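PDB 5H9N: lipocalin AI-4, which binds cysteinyl leukotrienes such as leukotriene C4 in the pocket of a lipocalin barrel, probably scavenging these host mediators in the saliva of a blood-feeding insect. Local coordinates for residues F21-N24 / R25-G29; N11-S14 / G15-M18; L138-K141 / L142-E146. The protein carries 1 engineered substitution. One frame throughout, in Å; residues are numbered along the deposited sequence. Where two conformers were deposited one is given.

Contact 1 of 3, residues F21-N24 / R25-G29; sequences FDAN and RFFTG
With chi1 at 175° in F21 and 177° in F26, each ring carbon CG lies anti to its own backbone N, and the side chains meet across the single turn of helix 23-26, F21 from before it and F26 from its end. CE1 and CZ of F21 both come to 3.6 Å from CB of F26, whose CG lies at the F21 ring edge. The two rings stand oblique to one another, their planes 55° apart. F27 holds CG beside its backbone N, which turns its ring back toward A23, whose CB is 4.0 Å from F27 CD2 at the ring edge; CD2 of F26 sits over the centre of one face of the F27 ring.

D22 occupies the N-cap. Its OD1 accepts weak bonds from N24 N and R25 N, while D22 O takes the N-H of F26 at 3.2 Å, in the carbonyl plane. The aliphatic CG of R25 packs 3.4 Å from D22 OD2, but the guanidinium leads away. The helix closes with F27 N bonded to A23 O at 2.9 Å; F27 is itself the centre of an inverse gamma turn, T28 N donating weakly to F26 O.

Y102 receives the N-H of D22, and F26 stacks on W31 and touches the bound leukotriene. A short N-terminal helical turn leading into the first barrel strand is characteristic of lipocalins; here it carries a pocket residue at the barrel end.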
loop_
_atom_site.group_PDB
_atom_site.type_symbol
_atom_site.label_atom_id
_atom_site.label_comp_id
_atom_site.label_asym_id
_atom_site.label_seq_id
_atom_site.Cartn_x
_atom_site.Cartn_y
_atom_site.Cartn_z
ATOM N N PHE A 21 8.341 7.567 10.863
ATOM C CA PHE A 21 8.438 6.962 9.536
ATOM C C PHE A 21 9.577 7.579 8.733
ATOM O O PHE A 21 9.695 8.804 8.645
ATOM C CB PHE A 21 7.126 7.111 8.771
ATOM C CG PHE A 21 7.193 6.616 7.349
ATOM C CD1 PHE A 21 7.351 5.266 7.075
ATOM C CD2 PHE A 21 7.080 7.500 6.288
ATOM C CE1 PHE A 21 7.408 4.806 5.773
ATOM C CE2 PHE A 21 7.137 7.043 4.977
ATOM C CZ PHE A 21 7.291 5.692 4.721
ATOM N N ASP A 22 10.418 6.714 8.170
ATOM C CA ASP A 22 11.588 7.108 7.396
ATOM C C ASP A 22 11.351 6.803 5.921
ATOM O O ASP A 22 11.556 5.673 5.467
ATOM C CB ASP A 22 12.833 6.372 7.913
ATOM C CG ASP A 22 14.127 6.858 7.277
ATOM O OD1 ASP A 22 14.092 7.473 6.190
ATOM O OD2 ASP A 22 15.197 6.611 7.875
ATOM N N ALA A 23 10.920 7.809 5.171
ATOM C CA ALA A 23 10.560 7.617 3.773
ATOM C C ALA A 23 11.733 7.108 2.944
ATOM O O ALA A 23 11.542 6.311 2.020
ATOM C CB ALA A 23 10.013 8.905 3.186
ATOM N N ASN A 24 12.943 7.540 3.285
ATOM C CA ASN A 24 14.122 7.131 2.535
ATOM C C ASN A 24 14.374 5.632 2.627
ATOM O O ASN A 24 14.849 5.018 1.674
ATOM C CB ASN A 24 15.360 7.894 3.014
ATOM C CG ASN A 24 15.397 9.324 2.510
ATOM O OD1 ASN A 24 14.683 9.685 1.573
ATOM N ND2 ASN A 24 16.237 10.147 3.128
ATOM N N ARG A 25 14.056 5.040 3.772
ATOM C CA ARG A 25 14.283 3.608 3.946
ATOM C C ARG A 25 13.138 2.774 3.405
ATOM O O ARG A 25 13.324 1.611 3.077
ATOM C CB ARG A 25 14.501 3.259 5.413
ATOM C CG ARG A 25 15.787 3.806 5.992
ATOM C CD ARG A 25 16.096 3.103 7.294
ATOM N NE ARG A 25 16.402 1.697 7.059
ATOM C CZ ARG A 25 16.173 0.729 7.938
ATOM N NH1 ARG A 25 15.619 1.018 9.107
ATOM N NH2 ARG A 25 16.480 -0.525 7.639
ATOM N N PHE A 26 11.949 3.357 3.328
ATOM C CA PHE A 26 10.815 2.614 2.803
ATOM C C PHE A 26 10.777 2.622 1.273
ATOM O O PHE A 26 10.563 1.585 0.644
ATOM C CB PHE A 26 9.491 3.158 3.337
ATOM C CG PHE A 26 8.309 2.449 2.750
ATOM C CD1 PHE A 26 7.973 1.177 3.189
ATOM C CD2 PHE A 26 7.564 3.014 1.716
ATOM C CE1 PHE A 26 6.923 0.493 2.626
ATOM C CE2 PHE A 26 6.504 2.328 1.153
ATOM C CZ PHE A 26 6.184 1.072 1.613
ATOM N N PHE A 27 10.960 3.794 0.678
ATOM C CA PHE A 27 10.852 3.931 -0.771
ATOM C C PHE A 27 12.172 3.616 -1.459
ATOM O O PHE A 27 12.716 4.431 -2.209
ATOM C CB PHE A 27 10.366 5.336 -1.140
ATOM C CG PHE A 27 8.950 5.612 -0.719
ATOM C CD1 PHE A 27 7.885 5.033 -1.393
ATOM C CD2 PHE A 27 8.678 6.443 0.359
ATOM C CE1 PHE A 27 6.581 5.286 -1.009
ATOM C CE2 PHE A 27 7.379 6.702 0.749
ATOM C CZ PHE A 27 6.326 6.124 0.069
ATOM N N THR A 28 12.697 2.432 -1.173
ATOM C CA THR A 28 13.891 1.929 -1.833
ATOM C C THR A 28 13.717 0.428 -2.021
ATOM O O THR A 28 13.056 -0.224 -1.211
ATOM C CB THR A 28 15.167 2.239 -1.028
ATOM O OG1 THR A 28 16.320 1.920 -1.813
ATOM C CG2 THR A 28 15.202 1.447 0.268
ATOM N N GLY A 29 14.269 -0.104 -3.103
ATOM C CA GLY A 29 14.177 -1.529 -3.375
ATOM C C GLY A 29 12.816 -1.997 -3.864
ATOM O O GLY A 29 11.992 -1.204 -4.316
#

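Contact 2 of 3, residues N11-S14 / G15-M18; sequences NALS and GKIM
G15 takes the third position of a type II beta turn over L13-K16, following S14 with a positive phi of 83° that brings the chain back toward L13. K16 then closes the turn: its N donates to L13 O at 2.9 Å, with the donor standing above the carbonyl plane, 38° out of it. The K16 side chain runs back over the turn, extended beyond CG, and crosses L13 at about a right angle, so that its CD rests 3.8 Å from L13 CD2. At the far end NZ donates to a water at 2.9 Å, and the same water gives a hydrogen to N11 OD1 at 2.7 Å. That oxygen also accepts the N-H of L13 at 2.9 Å, an Asx turn that ties the N11 side chain to the backbone just ahead of the K16 turn. One carboxamide oxygen is thus gripped from the main chain and, through water, from the lysine.

In I17, chi1 of -62° sets CG1 beside the backbone N and brings it back toward L13, 4.1 Å from L13 CB. CD1 of I17 continues to A12 O, 4.0 Å away. M18 leaves the turn and pairs through its backbone with V98.

The loop lies before helix 23-26 and against strand 90-100, with L13 on V98 and I17 on A96, and K16 O accepts from NZ of K141 on helix 139-144.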
loop_
_atom_site.group_PDB
_atom_site.type_symbol
_atom_site.label_atom_id
_atom_site.label_comp_id
_atom_site.label_asym_id
_atom_site.label_seq_id
_atom_site.Cartn_x
_atom_site.Cartn_y
_atom_site.Cartn_z
ATOM N N ASN A 11 -10.006 6.369 5.596
ATOM C CA ASN A 11 -9.663 6.419 7.015
ATOM C C ASN A 11 -8.309 7.099 7.223
ATOM O O ASN A 11 -7.295 6.612 6.746
ATOM C CB ASN A 11 -9.667 4.986 7.574
ATOM C CG ASN A 11 -9.650 4.927 9.094
ATOM O OD1 ASN A 11 -9.233 5.861 9.771
ATOM N ND2 ASN A 11 -10.103 3.799 9.636
ATOM N N ALA A 12 -8.289 8.218 7.935
ATOM C CA ALA A 12 -7.028 8.916 8.185
ATOM C C ALA A 12 -6.159 8.217 9.237
ATOM O O ALA A 12 -4.975 8.544 9.375
ATOM C CB ALA A 12 -7.291 10.350 8.593
ATOM N N LEU A 13 -6.734 7.253 9.956
ATOM C CA LEU A 13 -5.991 6.384 10.885
ATOM C C LEU A 13 -5.265 7.201 11.948
ATOM O O LEU A 13 -4.171 6.859 12.384
ATOM C CB LEU A 13 -5.009 5.477 10.128
ATOM C CG LEU A 13 -5.743 4.405 9.313
ATOM C CD1 LEU A 13 -4.795 3.580 8.467
ATOM C CD2 LEU A 13 -6.534 3.506 10.250
ATOM N N SER A 14 -5.892 8.286 12.368
ATOM C CA SER A 14 -5.301 9.143 13.377
ATOM C C SER A 14 -4.970 8.336 14.641
ATOM O O SER A 14 -5.829 7.644 15.177
ATOM C CB SER A 14 -6.254 10.294 13.697
ATOM O OG SER A 14 -5.678 11.175 14.638
ATOM N N GLY A 15 -3.722 8.414 15.103
ATOM C CA GLY A 15 -3.309 7.707 16.306
ATOM C C GLY A 15 -2.933 6.255 16.058
ATOM O O GLY A 15 -2.557 5.524 16.979
ATOM N N LYS A 16 -3.008 5.821 14.808
ATOM C CA LYS A 16 -2.762 4.422 14.509
ATOM C C LYS A 16 -1.536 4.189 13.632
ATOM O O LYS A 16 -1.136 3.042 13.414
ATOM C CB LYS A 16 -4.002 3.812 13.854
ATOM C CG LYS A 16 -5.185 3.741 14.811
ATOM C CD LYS A 16 -6.487 3.449 14.092
ATOM C CE LYS A 16 -7.648 3.410 15.074
ATOM N NZ LYS A 16 -8.959 3.326 14.376
ATOM N N ILE A 17 -0.935 5.264 13.139
ATOM C CA ILE A 17 0.241 5.180 12.273
ATOM C C ILE A 17 1.522 5.266 13.095
ATOM O O ILE A 17 1.602 6.022 14.054
ATOM C CB ILE A 17 0.224 6.308 11.211
ATOM C CG1 ILE A 17 -0.999 6.154 10.303
ATOM C CG2 ILE A 17 1.496 6.300 10.375
ATOM C CD1 ILE A 17 -1.186 7.286 9.307
ATOM N N MET A 18 2.523 4.479 12.719
ATOM C CA MET A 18 3.815 4.493 13.393
ATOM C C MET A 18 4.388 5.890 13.509
ATOM O O MET A 18 4.149 6.756 12.666
ATOM C CB MET A 18 4.818 3.627 12.649
ATOM C CG MET A 18 5.152 4.167 11.266
ATOM S SD MET A 18 6.215 3.110 10.266
ATOM C CE MET A 18 7.702 3.104 11.266
HETATM O O HOH W 1 -9.329 5.502 12.433
#

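Contact 3 of 3, residues L138-K141 / L142-E146; sequences LSTK and LNQLE
K141 and L142, adjoining in the middle of a short helix, have the most surface buried by this contact, and each meets a residue one turn away. CG of L142 lies beside L138 O, 3.3 Å away, and CD1 of L142 packs 3.9 Å from L138 CB. L142 N also donates to L138 O, at 2.8 Å.

K141 sends its chain out with CG anti to the backbone N (chi1 -173°), then bends at chi2 (59°). CG of K141 comes 4.1 Å from L145 CD1, and its CD lies 3.7 Å from Q144 OE1, the K141 and Q144 side chains crossing at about a right angle. The ammonium group is held by K16 O. Q144 also reaches T140, its NE2 3.9 Å from T140 CG2, while T140 O accepts Q144 N.

L145 N bonds to K141 O, and E146, with positive phi, ends the helix in a Schellman motif as its N returns to N143 O. The helix lies on the outside of the barrel: L138, L142 and L145 rest on L107 of strand 105-112, K141 and L145 reach V98 of strand 90-100, and on strand 120-127 L138 meets L125 and L145 meets F123.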
loop_
_atom_site.group_PDB
_atom_site.type_symbol
_atom_site.label_atom_id
_atom_site.label_comp_id
_atom_site.label_asym_id
_atom_site.label_seq_id
_atom_site.Cartn_x
_atom_site.Cartn_y
_atom_site.Cartn_z
ATOM N N LEU A 138 4.146 -7.862 13.890
ATOM C CA LEU A 138 2.881 -7.170 13.630
ATOM C C LEU A 138 1.701 -7.732 14.414
ATOM O O LEU A 138 0.591 -7.231 14.295
ATOM C CB LEU A 138 2.543 -7.222 12.138
ATOM C CG LEU A 138 3.286 -6.268 11.208
ATOM C CD1 LEU A 138 2.812 -6.473 9.778
ATOM C CD2 LEU A 138 3.074 -4.824 11.637
ATOM N N SER A 139 1.943 -8.762 15.220
ATOM C CA SER A 139 0.872 -9.473 15.908
ATOM C C SER A 139 -0.088 -8.545 16.652
ATOM O O SER A 139 -1.300 -8.584 16.450
ATOM C CB SER A 139 1.474 -10.478 16.884
ATOM O OG SER A 139 2.149 -9.800 17.928
ATOM N N THR A 140 0.463 -7.701 17.515
ATOM C CA THR A 140 -0.362 -6.826 18.336
ATOM C C THR A 140 -1.080 -5.781 17.478
ATOM O O THR A 140 -2.265 -5.514 17.668
ATOM C CB THR A 140 0.483 -6.142 19.416
ATOM O OG1 THR A 140 1.233 -7.147 20.113
ATOM C CG2 THR A 140 -0.408 -5.400 20.397
ATOM N N LYS A 141 -0.361 -5.211 16.518
ATOM C CA LYS A 141 -0.929 -4.188 15.644
ATOM C C LYS A 141 -2.089 -4.738 14.815
ATOM O O LYS A 141 -3.120 -4.079 14.659
ATOM C CB LYS A 141 0.148 -3.619 14.724
ATOM C CG LYS A 141 -0.311 -2.441 13.893
ATOM C CD LYS A 141 -0.767 -1.324 14.811
ATOM C CE LYS A 141 -0.545 0.032 14.193
ATOM N NZ LYS A 141 -0.797 1.116 15.176
ATOM N N LEU A 142 -1.927 -5.944 14.286
ATOM C CA LEU A 142 -2.994 -6.578 13.513
ATOM C C LEU A 142 -4.214 -6.835 14.391
ATOM O O LEU A 142 -5.346 -6.641 13.954
ATOM C CB LEU A 142 -2.509 -7.879 12.883
ATOM C CG LEU A 142 -1.454 -7.720 11.786
ATOM C CD1 LEU A 142 -0.858 -9.076 11.422
ATOM C CD2 LEU A 142 -2.052 -7.048 10.543
ATOM N N ASN A 143 -3.991 -7.250 15.634
ATOM C CA ASN A 143 -5.101 -7.430 16.552
ATOM C C ASN A 143 -5.842 -6.116 16.782
ATOM O O ASN A 143 -7.072 -6.078 16.715
ATOM C CB ASN A 143 -4.612 -8.005 17.882
ATOM C CG ASN A 143 -5.746 -8.280 18.845
ATOM O OD1 ASN A 143 -6.042 -7.468 19.719
ATOM N ND2 ASN A 143 -6.391 -9.431 18.686
ATOM N N GLN A 144 -5.090 -5.048 17.022
ATOM C CA GLN A 144 -5.660 -3.731 17.276
ATOM C C GLN A 144 -6.491 -3.234 16.098
ATOM O O GLN A 144 -7.528 -2.593 16.291
ATOM C CB GLN A 144 -4.548 -2.739 17.611
ATOM C CG GLN A 144 -3.894 -3.042 18.959
ATOM C CD GLN A 144 -2.664 -2.201 19.243
ATOM O OE1 GLN A 144 -2.010 -1.698 18.329
ATOM N NE2 GLN A 144 -2.336 -2.050 20.524
ATOM N N LEU A 145 -6.049 -3.542 14.885
ATOM C CA LEU A 145 -6.760 -3.129 13.685
ATOM C C LEU A 145 -7.804 -4.137 13.211
ATOM O O LEU A 145 -8.428 -3.933 12.165
ATOM C CB LEU A 145 -5.769 -2.883 12.549
ATOM C CG LEU A 145 -4.776 -1.735 12.728
ATOM C CD1 LEU A 145 -3.684 -1.832 11.677
ATOM C CD2 LEU A 145 -5.483 -0.393 12.634
ATOM N N GLU A 146 -7.977 -5.220 13.966
ATOM C CA GLU A 146 -8.916 -6.290 13.619
ATOM C C GLU A 146 -8.594 -6.908 12.253
ATOM O O GLU A 146 -9.482 -7.158 11.437
ATOM C CB GLU A 146 -10.355 -5.760 13.661
ATOM C CG GLU A 146 -10.647 -4.945 14.923
ATOM C CD GLU A 146 -12.092 -4.495 15.034
ATOM O OE1 GLU A 146 -12.783 -4.435 13.998
ATOM O OE2 GLU A 146 -12.535 -4.194 16.163
#

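Overall arrangement
Along the chain the order is contact 2, contact 1, contact 3. Only two residues separate 11-18 from 21-29, yet the centres of contacts 1 and 2 are about 19 Å apart. Contacts 2 and 3 are neighbours in space, their centres about 13 Å apart: besides the lysine-to-carbonyl link, K16 CD packs 4.2 Å from L145 CD2. Contact 1 stays clear of contact 3, nearest atoms about 11 Å apart. All three touch strand 90-100 of one antiparallel lipocalin barrel: helix 23-26 supplies F26 to the leukotriene pocket, whereas the N-terminal loop and helix 139-144 pack together against the barrel, away from the ligand.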